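PDB 5U31: CRISPR-associated endonuclease Cas12b from Alicyclobacillus acidoterrestris, which cleaves DNA as an RNA-guided CRISPR effector endonuclease after recognising a protospacer adjacent motif, using a RuvC nuclease domain and divalent metal ions. Local coordinates for residues A[994-1006]-A[1072-1084]. The protein carries 3 engineered substitutions. Residues are numbered along the deposited sequence; the frame is centred on the assembly and turned at random.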
ATOM      1  N   ASP A 994       7.613 -24.198  10.794  1.00 41.71           N
ATOM      2  CA  ASP A 994       7.084 -23.339  11.841  1.00 45.62           C
ATOM      3  C   ASP A 994       8.249 -22.671  12.557  1.00 48.32           C
ATOM      4  O   ASP A 994       9.290 -23.299  12.778  1.00 44.53           O
ATOM      5  CB  ASP A 994       6.232 -24.128  12.840  1.00 39.93           C
ATOM      6  CG  ASP A 994       5.321 -23.234  13.661  1.00 55.21           C
ATOM      7  OD1 ASP A 994       4.264 -22.816  13.139  1.00 68.27           O
ATOM      8  OD2 ASP A 994       5.664 -22.942  14.826  1.00 59.55           O
ATOM      9  N   ILE A 995       8.069 -21.397  12.916  1.00 38.86           N
ATOM     10  CA  ILE A 995       9.107 -20.662  13.629  1.00 39.14           C
ATOM     11  C   ILE A 995       9.539 -21.375  14.906  1.00 51.12           C
ATOM     12  O   ILE A 995      10.690 -21.231  15.329  1.00 42.96           O
ATOM     13  CB  ILE A 995       8.624 -19.222  13.929  1.00 38.56           C
ATOM     14  CG1 ILE A 995       9.668 -18.202  13.482  1.00 38.31           C
ATOM     15  CG2 ILE A 995       8.312 -19.033  15.405  1.00 41.60           C
ATOM     16  CD1 ILE A 995      10.994 -18.362  14.152  1.00 44.93           C
ATOM     17  N   SER A 996       8.656 -22.173  15.513  1.00 53.37           N
ATOM     18  CA  SER A 996       8.979 -22.877  16.748  1.00 41.51           C
ATOM     19  C   SER A 996      10.127 -23.866  16.591  1.00 42.84           C
ATOM     20  O   SER A 996      10.656 -24.333  17.607  1.00 43.13           O
ATOM     21  CB  SER A 996       7.741 -23.607  17.257  1.00 41.78           C
ATOM     22  OG  SER A 996       7.306 -24.560  16.308  1.00 48.59           O
ATOM     23  N   GLN A 997      10.513 -24.207  15.361  1.00 46.49           N
ATOM     24  CA  GLN A 997      11.661 -25.076  15.131  1.00 53.26           C
ATOM     25  C   GLN A 997      12.987 -24.356  15.328  1.00 43.86           C
ATOM     26  O   GLN A 997      14.029 -25.017  15.378  1.00 47.13           O
ATOM     27  CB  GLN A 997      11.608 -25.651  13.708  1.00 55.76           C
ATOM     28  CG  GLN A 997      10.270 -26.274  13.316  1.00 50.09           C
ATOM     29  CD  GLN A 997      10.154 -26.563  11.825  1.00 43.71           C
ATOM     30  OE1 GLN A 997      11.132 -26.479  11.082  1.00 41.59           O
ATOM     31  NE2 GLN A 997       8.948 -26.903  11.384  1.00 45.18           N
ATOM     32  N   ILE A 998      12.967 -23.030  15.457  1.00 42.19           N
ATOM     33  CA  ILE A 998      14.172 -22.218  15.347  1.00 42.21           C
ATOM     34  C   ILE A 998      14.208 -21.167  16.454  1.00 42.31           C
ATOM     35  O   ILE A 998      15.284 -20.823  16.957  1.00 47.51           O
ATOM     36  CB  ILE A 998      14.253 -21.587  13.939  1.00 43.06           C
ATOM     37  CG1 ILE A 998      15.391 -22.212  13.140  1.00 54.80           C
ATOM     38  CG2 ILE A 998      14.407 -20.069  13.988  1.00 40.83           C
ATOM     39  CD1 ILE A 998      15.591 -21.570  11.794  1.00 73.74           C
ATOM     40  N   ARG A 999      13.039 -20.667  16.859  1.00 41.91           N
ATOM     41  CA  ARG A 999      12.954 -19.590  17.839  1.00 41.99           C
ATOM     42  C   ARG A 999      11.800 -19.848  18.800  1.00 49.33           C
ATOM     43  O   ARG A 999      10.742 -20.333  18.392  1.00 48.73           O
ATOM     44  CB  ARG A 999      12.786 -18.230  17.143  1.00 42.21           C
ATOM     45  CG  ARG A 999      12.046 -17.190  17.960  1.00 59.49           C
ATOM     46  CD  ARG A 999      12.198 -15.788  17.399  1.00 54.35           C
ATOM     47  NE  ARG A 999      11.415 -14.836  18.181  1.00 76.83           N
ATOM     48  CZ  ARG A 999      11.563 -13.518  18.124  1.00101.61           C
ATOM     49  NH1 ARG A 999      12.477 -12.985  17.324  1.00104.51           N
ATOM     50  NH2 ARG A 999      10.799 -12.731  18.872  1.00116.03           N
ATOM     51  N   LEU A1000      12.006 -19.516  20.076  1.00 50.17           N
ATOM     52  CA  LEU A1000      11.021 -19.801  21.111  1.00 43.32           C
ATOM     53  C   LEU A1000      11.051 -18.704  22.164  1.00 48.13           C
ATOM     54  O   LEU A1000      12.126 -18.345  22.650  1.00 66.47           O
ATOM     55  CB  LEU A1000      11.301 -21.162  21.758  1.00 44.34           C
ATOM     56  CG  LEU A1000      10.142 -22.145  21.912  1.00 46.07           C
ATOM     57  CD1 LEU A1000       9.323 -22.204  20.647  1.00 45.43           C
ATOM     58  CD2 LEU A1000      10.674 -23.521  22.259  1.00 46.49           C
ATOM     59  N   ARG A1001       9.878 -18.182  22.518  1.00 56.94           N
ATOM     60  CA  ARG A1001       9.741 -17.214  23.601  1.00 57.53           C
ATOM     61  C   ARG A1001       9.363 -17.937  24.883  1.00 51.51           C
ATOM     62  O   ARG A1001       8.447 -18.764  24.887  1.00 56.68           O
ATOM     63  CB  ARG A1001       8.689 -16.156  23.279  1.00 65.31           C
ATOM     64  CG  ARG A1001       9.281 -14.824  22.904  1.00 62.06           C
ATOM     65  CD  ARG A1001       8.675 -13.686  23.698  1.00 42.54           C
ATOM     66  NE  ARG A1001       9.636 -12.600  23.834  1.00 46.21           N
ATOM     67  CZ  ARG A1001       9.930 -11.731  22.871  1.00 59.76           C
ATOM     68  NH1 ARG A1001       9.330 -11.810  21.686  1.00 63.18           N
ATOM     69  NH2 ARG A1001      10.829 -10.783  23.093  1.00 62.42           N
ATOM     70  N   CYS A1002      10.059 -17.615  25.970  1.00 46.52           N
ATOM     71  CA  CYS A1002       9.895 -18.352  27.212  1.00 46.84           C
ATOM     72  C   CYS A1002       9.841 -17.389  28.387  1.00 47.49           C
ATOM     73  O   CYS A1002      10.320 -16.256  28.316  1.00 47.26           O
ATOM     74  CB  CYS A1002      11.027 -19.364  27.402  1.00 50.03           C
ATOM     75  SG  CYS A1002      11.157 -20.533  26.037  1.00 65.13           S
ATOM     76  N   ASP A1003       9.233 -17.864  29.470  1.00 48.37           N
ATOM     77  CA  ASP A1003       9.162 -17.144  30.730  1.00 49.25           C
ATOM     78  C   ASP A1003       9.648 -18.063  31.840  1.00 50.68           C
ATOM     79  O   ASP A1003       9.420 -19.275  31.803  1.00 53.42           O
ATOM     80  CB  ASP A1003       7.731 -16.667  31.043  1.00 48.99           C
ATOM     81  CG  ASP A1003       7.108 -15.872  29.903  1.00 63.02           C
ATOM     82  OD1 ASP A1003       6.460 -16.485  29.026  1.00 58.35           O
ATOM     83  OD2 ASP A1003       7.253 -14.632  29.889  1.00 67.85           O
ATOM     84  N   TRP A1004      10.323 -17.480  32.827  1.00 51.64           N
ATOM     85  CA  TRP A1004      10.833 -18.264  33.943  1.00 55.51           C
ATOM     86  C   TRP A1004       9.696 -18.742  34.848  1.00 65.97           C
ATOM     87  O   TRP A1004       8.591 -18.194  34.851  1.00 68.21           O
ATOM     88  CB  TRP A1004      11.832 -17.448  34.762  1.00 54.02           C
ATOM     89  CG  TRP A1004      13.157 -17.249  34.099  1.00 57.07           C
ATOM     90  CD1 TRP A1004      13.580 -16.141  33.424  1.00 66.42           C
ATOM     91  CD2 TRP A1004      14.241 -18.181  34.060  1.00 54.34           C
ATOM     92  NE1 TRP A1004      14.863 -16.328  32.965  1.00 56.85           N
ATOM     93  CE2 TRP A1004      15.291 -17.573  33.344  1.00 53.86           C
ATOM     94  CE3 TRP A1004      14.425 -19.472  34.563  1.00 68.52           C
ATOM     95  CZ2 TRP A1004      16.505 -18.212  33.116  1.00 72.77           C
ATOM     96  CZ3 TRP A1004      15.632 -20.105  34.338  1.00 75.77           C
ATOM     97  CH2 TRP A1004      16.657 -19.475  33.621  1.00 79.05           C
ATOM     98  N   GLY A1005       9.987 -19.774  35.633  1.00 66.75           N
ATOM     99  CA  GLY A1005       9.009 -20.311  36.556  1.00 62.91           C
ATOM    100  C   GLY A1005       9.531 -21.559  37.234  1.00 91.07           C
ATOM    101  O   GLY A1005      10.627 -22.050  36.943  1.00 92.84           O
ATOM    102  N   GLU A1006       8.719 -22.060  38.162  1.00 99.55           N
ATOM    103  CA  GLU A1006       8.990 -23.306  38.863  1.00105.62           C
ATOM    104  C   GLU A1006       8.154 -24.422  38.254  1.00100.61           C
ATOM    105  O   GLU A1006       6.971 -24.233  37.959  1.00100.48           O
ATOM    106  CB  GLU A1006       8.672 -23.184  40.354  1.00115.27           C
ATOM    107  CG  GLU A1006       9.430 -22.093  41.082  1.00124.50           C
ATOM    108  CD  GLU A1006       8.916 -21.882  42.492  1.00131.48           C
ATOM    109  OE1 GLU A1006       9.063 -20.759  43.020  1.00134.00           O
ATOM    110  OE2 GLU A1006       8.355 -22.837  43.070  1.00130.65           O
ATOM    111  N   ARG A1072      13.647 -13.891  37.300  1.00 99.93           N
ATOM    112  CA  ARG A1072      13.479 -12.578  36.688  1.00111.45           C
ATOM    113  C   ARG A1072      12.025 -12.338  36.292  1.00114.16           C
ATOM    114  O   ARG A1072      11.141 -13.116  36.651  1.00113.99           O
ATOM    115  CB  ARG A1072      14.390 -12.437  35.468  1.00118.24           C
ATOM    116  CG  ARG A1072      15.874 -12.547  35.789  1.00129.17           C
ATOM    117  CD  ARG A1072      16.722 -12.431  34.530  1.00142.79           C
ATOM    118  NE  ARG A1072      18.152 -12.501  34.822  1.00153.02           N
ATOM    119  CZ  ARG A1072      19.107 -12.473  33.896  1.00154.16           C
ATOM    120  NH1 ARG A1072      18.787 -12.379  32.612  1.00151.02           N
ATOM    121  NH2 ARG A1072      20.383 -12.543  34.255  1.00153.85           N
ATOM    122  N   GLU A1073      11.784 -11.258  35.550  1.00116.98           N
ATOM    123  CA  GLU A1073      10.442 -10.886  35.117  1.00119.30           C
ATOM    124  C   GLU A1073      10.291 -10.759  33.608  1.00107.65           C
ATOM    125  O   GLU A1073       9.177 -10.917  33.102  1.00 95.56           O
ATOM    126  CB  GLU A1073      10.020  -9.560  35.768  1.00132.09           C
ATOM    127  CG  GLU A1073       9.938  -9.616  37.285  1.00147.02           C
ATOM    128  CD  GLU A1073       9.562  -8.282  37.899  1.00155.73           C
ATOM    129  OE1 GLU A1073       9.615  -7.261  37.181  1.00157.69           O
ATOM    130  OE2 GLU A1073       9.210  -8.254  39.097  1.00158.25           O
ATOM    131  N   LYS A1074      11.368 -10.475  32.881  1.00107.39           N
ATOM    132  CA  LYS A1074      11.306 -10.378  31.432  1.00 98.23           C
ATOM    133  C   LYS A1074      11.378 -11.763  30.795  1.00 81.14           C
ATOM    134  O   LYS A1074      11.875 -12.726  31.388  1.00 74.21           O
ATOM    135  CB  LYS A1074      12.442  -9.507  30.898  1.00106.29           C
ATOM    136  CG  LYS A1074      12.327  -8.036  31.243  1.00116.48           C
ATOM    137  CD  LYS A1074      13.483  -7.256  30.646  1.00124.74           C
ATOM    138  CE  LYS A1074      13.275  -5.762  30.792  1.00131.99           C
ATOM    139  NZ  LYS A1074      14.372  -4.987  30.150  1.00133.65           N
ATOM    140  N   SER A1075      10.878 -11.850  29.565  1.00 71.65           N
ATOM    141  CA  SER A1075      10.906 -13.103  28.831  1.00 69.11           C
ATOM    142  C   SER A1075      12.278 -13.321  28.196  1.00 68.27           C
ATOM    143  O   SER A1075      13.078 -12.395  28.037  1.00 72.81           O
ATOM    144  CB  SER A1075       9.816 -13.129  27.755  1.00 72.45           C
ATOM    145  OG  SER A1075      10.039 -12.138  26.767  1.00 71.22           O
ATOM    146  N   VAL A1076      12.541 -14.572  27.833  1.00 61.30           N
ATOM    147  CA  VAL A1076      13.801 -14.980  27.226  1.00 50.88           C
ATOM    148  C   VAL A1076      13.497 -15.620  25.881  1.00 63.55           C
ATOM    149  O   VAL A1076      12.608 -16.473  25.782  1.00 85.26           O
ATOM    150  CB  VAL A1076      14.575 -15.957  28.130  1.00 50.75           C
ATOM    151  CG1 VAL A1076      15.819 -16.465  27.422  1.00 48.52           C
ATOM    152  CG2 VAL A1076      14.940 -15.286  29.447  1.00 55.15           C
ATOM    153  N   VAL A1077      14.224 -15.205  24.849  1.00 47.79           N
ATOM    154  CA  VAL A1077      14.076 -15.762  23.512  1.00 44.76           C
ATOM    155  C   VAL A1077      15.220 -16.732  23.269  1.00 53.86           C
ATOM    156  O   VAL A1077      16.393 -16.358  23.369  1.00 58.91           O
ATOM    157  CB  VAL A1077      14.049 -14.662  22.442  1.00 45.38           C
ATOM    158  CG1 VAL A1077      14.185 -15.270  21.053  1.00 43.04           C
ATOM    159  CG2 VAL A1077      12.764 -13.872  22.553  1.00 43.18           C
ATOM    160  N   LEU A1078      14.877 -17.976  22.949  1.00 51.31           N
ATOM    161  CA  LEU A1078      15.853 -19.014  22.653  1.00 45.76           C
ATOM    162  C   LEU A1078      15.919 -19.247  21.148  1.00 55.61           C
ATOM    163  O   LEU A1078      14.881 -19.384  20.490  1.00 44.13           O
ATOM    164  CB  LEU A1078      15.496 -20.315  23.372  1.00 46.55           C
ATOM    165  CG  LEU A1078      15.364 -20.276  24.893  1.00 47.56           C
ATOM    166  CD1 LEU A1078      15.146 -21.670  25.434  1.00 48.39           C
ATOM    167  CD2 LEU A1078      16.600 -19.663  25.502  1.00 48.27           C
HETATM  168  N   MSE A1079      17.137 -19.285  20.612  1.00 48.70           N
HETATM  169  CA  MSE A1079      17.375 -19.589  19.201  1.00 45.13           C
HETATM  170  C   MSE A1079      18.069 -20.934  19.049  1.00 45.80           C
HETATM  171  O   MSE A1079      18.595 -21.488  20.013  1.00 49.55           O
HETATM  172  CB  MSE A1079      18.216 -18.499  18.543  1.00 54.38           C
HETATM  173  CG  MSE A1079      17.596 -17.122  18.575  1.00 72.56           C
HETATM  174 SE   MSE A1079      16.251 -16.837  17.195  1.00 68.76          SE
HETATM  175  CE  MSE A1079      15.854 -14.970  17.593  1.00 78.94           C
ATOM    176  N   ARG A1080      18.091 -21.452  17.827  1.00 44.63           N
ATOM    177  CA  ARG A1080      18.570 -22.803  17.582  1.00 45.24           C
ATOM    178  C   ARG A1080      19.115 -22.881  16.163  1.00 44.80           C
ATOM    179  O   ARG A1080      18.490 -22.374  15.231  1.00 43.89           O
ATOM    180  CB  ARG A1080      17.434 -23.810  17.787  1.00 45.32           C
ATOM    181  CG  ARG A1080      17.869 -25.158  18.286  1.00 46.38           C
ATOM    182  CD  ARG A1080      17.452 -26.235  17.311  1.00 60.03           C
ATOM    183  NE  ARG A1080      16.002 -26.351  17.191  1.00 49.30           N
ATOM    184  CZ  ARG A1080      15.271 -27.240  17.855  1.00 50.06           C
ATOM    185  NH1 ARG A1080      13.957 -27.283  17.679  1.00 45.74           N
ATOM    186  NH2 ARG A1080      15.851 -28.088  18.696  1.00 55.79           N
ATOM    187  N   ASP A1081      20.283 -23.505  16.010  1.00 48.82           N
ATOM    188  CA  ASP A1081      20.890 -23.724  14.699  1.00 45.26           C
ATOM    189  C   ASP A1081      20.496 -25.097  14.172  1.00 45.49           C
ATOM    190  O   ASP A1081      21.062 -26.108  14.608  1.00 46.41           O
ATOM    191  CB  ASP A1081      22.413 -23.624  14.783  1.00 50.07           C
ATOM    192  CG  ASP A1081      23.093 -23.767  13.428  1.00 45.77           C
ATOM    193  OD1 ASP A1081      24.333 -23.627  13.377  1.00 48.51           O
ATOM    194  OD2 ASP A1081      22.400 -23.993  12.414  1.00 50.81           O
ATOM    195  N   PRO A1082      19.555 -25.179  13.228  1.00 44.74           N
ATOM    196  CA  PRO A1082      19.137 -26.501  12.735  1.00 45.04           C
ATOM    197  C   PRO A1082      20.266 -27.304  12.124  1.00 45.71           C
ATOM    198  O   PRO A1082      20.184 -28.538  12.101  1.00 46.35           O
ATOM    199  CB  PRO A1082      18.054 -26.168  11.699  1.00 44.06           C
ATOM    200  CG  PRO A1082      18.245 -24.736  11.366  1.00 43.31           C
ATOM    201  CD  PRO A1082      18.807 -24.087  12.586  1.00 43.67           C
ATOM    202  N   SER A1083      21.325 -26.651  11.650  1.00 45.66           N
ATOM    203  CA  SER A1083      22.473 -27.351  11.089  1.00 46.36           C
ATOM    204  C   SER A1083      23.423 -27.887  12.148  1.00 47.43           C
ATOM    205  O   SER A1083      24.352 -28.623  11.800  1.00 48.15           O
ATOM    206  CB  SER A1083      23.246 -26.425  10.153  1.00 45.94           C
ATOM    207  OG  SER A1083      24.028 -25.508  10.897  1.00 46.10           O
ATOM    208  N   GLY A1084      23.232 -27.531  13.415  1.00 60.87           N
ATOM    209  CA  GLY A1084      24.138 -27.979  14.457  1.00 48.70           C
ATOM    210  C   GLY A1084      25.532 -27.410  14.364  1.00 49.04           C
ATOM    211  O   GLY A1084      26.452 -27.959  14.969  1.00 50.03           O
TER
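A bend at chi2 (-129°) turns the Arg1001 chain along the sheet toward Val1077 and Ser1075, while Ser1075 OG, set between its own backbone N and carbonyl carbon, accepts from Arg1001 NE at 3.0 Å (N-H...O 150°). Val1077 CG2 lies over the centre of the same guanidinium, 3.6 Å from Arg1001 CZ, and the hydroxyl sits at the edge, 18° out of the plane. Arg999 instead runs extended beside Met1079, a selenomethionine, whose SE comes within 3.7 Å of Arg999 CB. The strands that carry them, 999-1006 and 1076-1079, run antiparallel, with Leu1000, Cys1002, Val1076 and Leu1078 on the other face. Leu1000 and Leu1078 form a hydrogen-bonded pair, with Leu1078 N to Leu1000 O at 2.8 Å, and Cys1002 with Val1076 forms the next. At one end Arg1080 NE reaches Gln997 O at 3.0 Å, and NH1 makes a longer, more bent bond to that oxygen from the same face of the carbonyl. At the other, Val1076 CG2 approaches Trp1004 NE1 to 3.7 Å. Strands 1011-1015 and 1091-1093 flank the pair within the antiparallel Nuc-II sheet, and Asp1003 is salt-bridged to Arg1016. Backbone bonds thus set the register, Arg1080 adds two N-H donors on one carbonyl oxygen, and Val1077 with Ser1075 would limit rotation of the Arg1001 guanidinium.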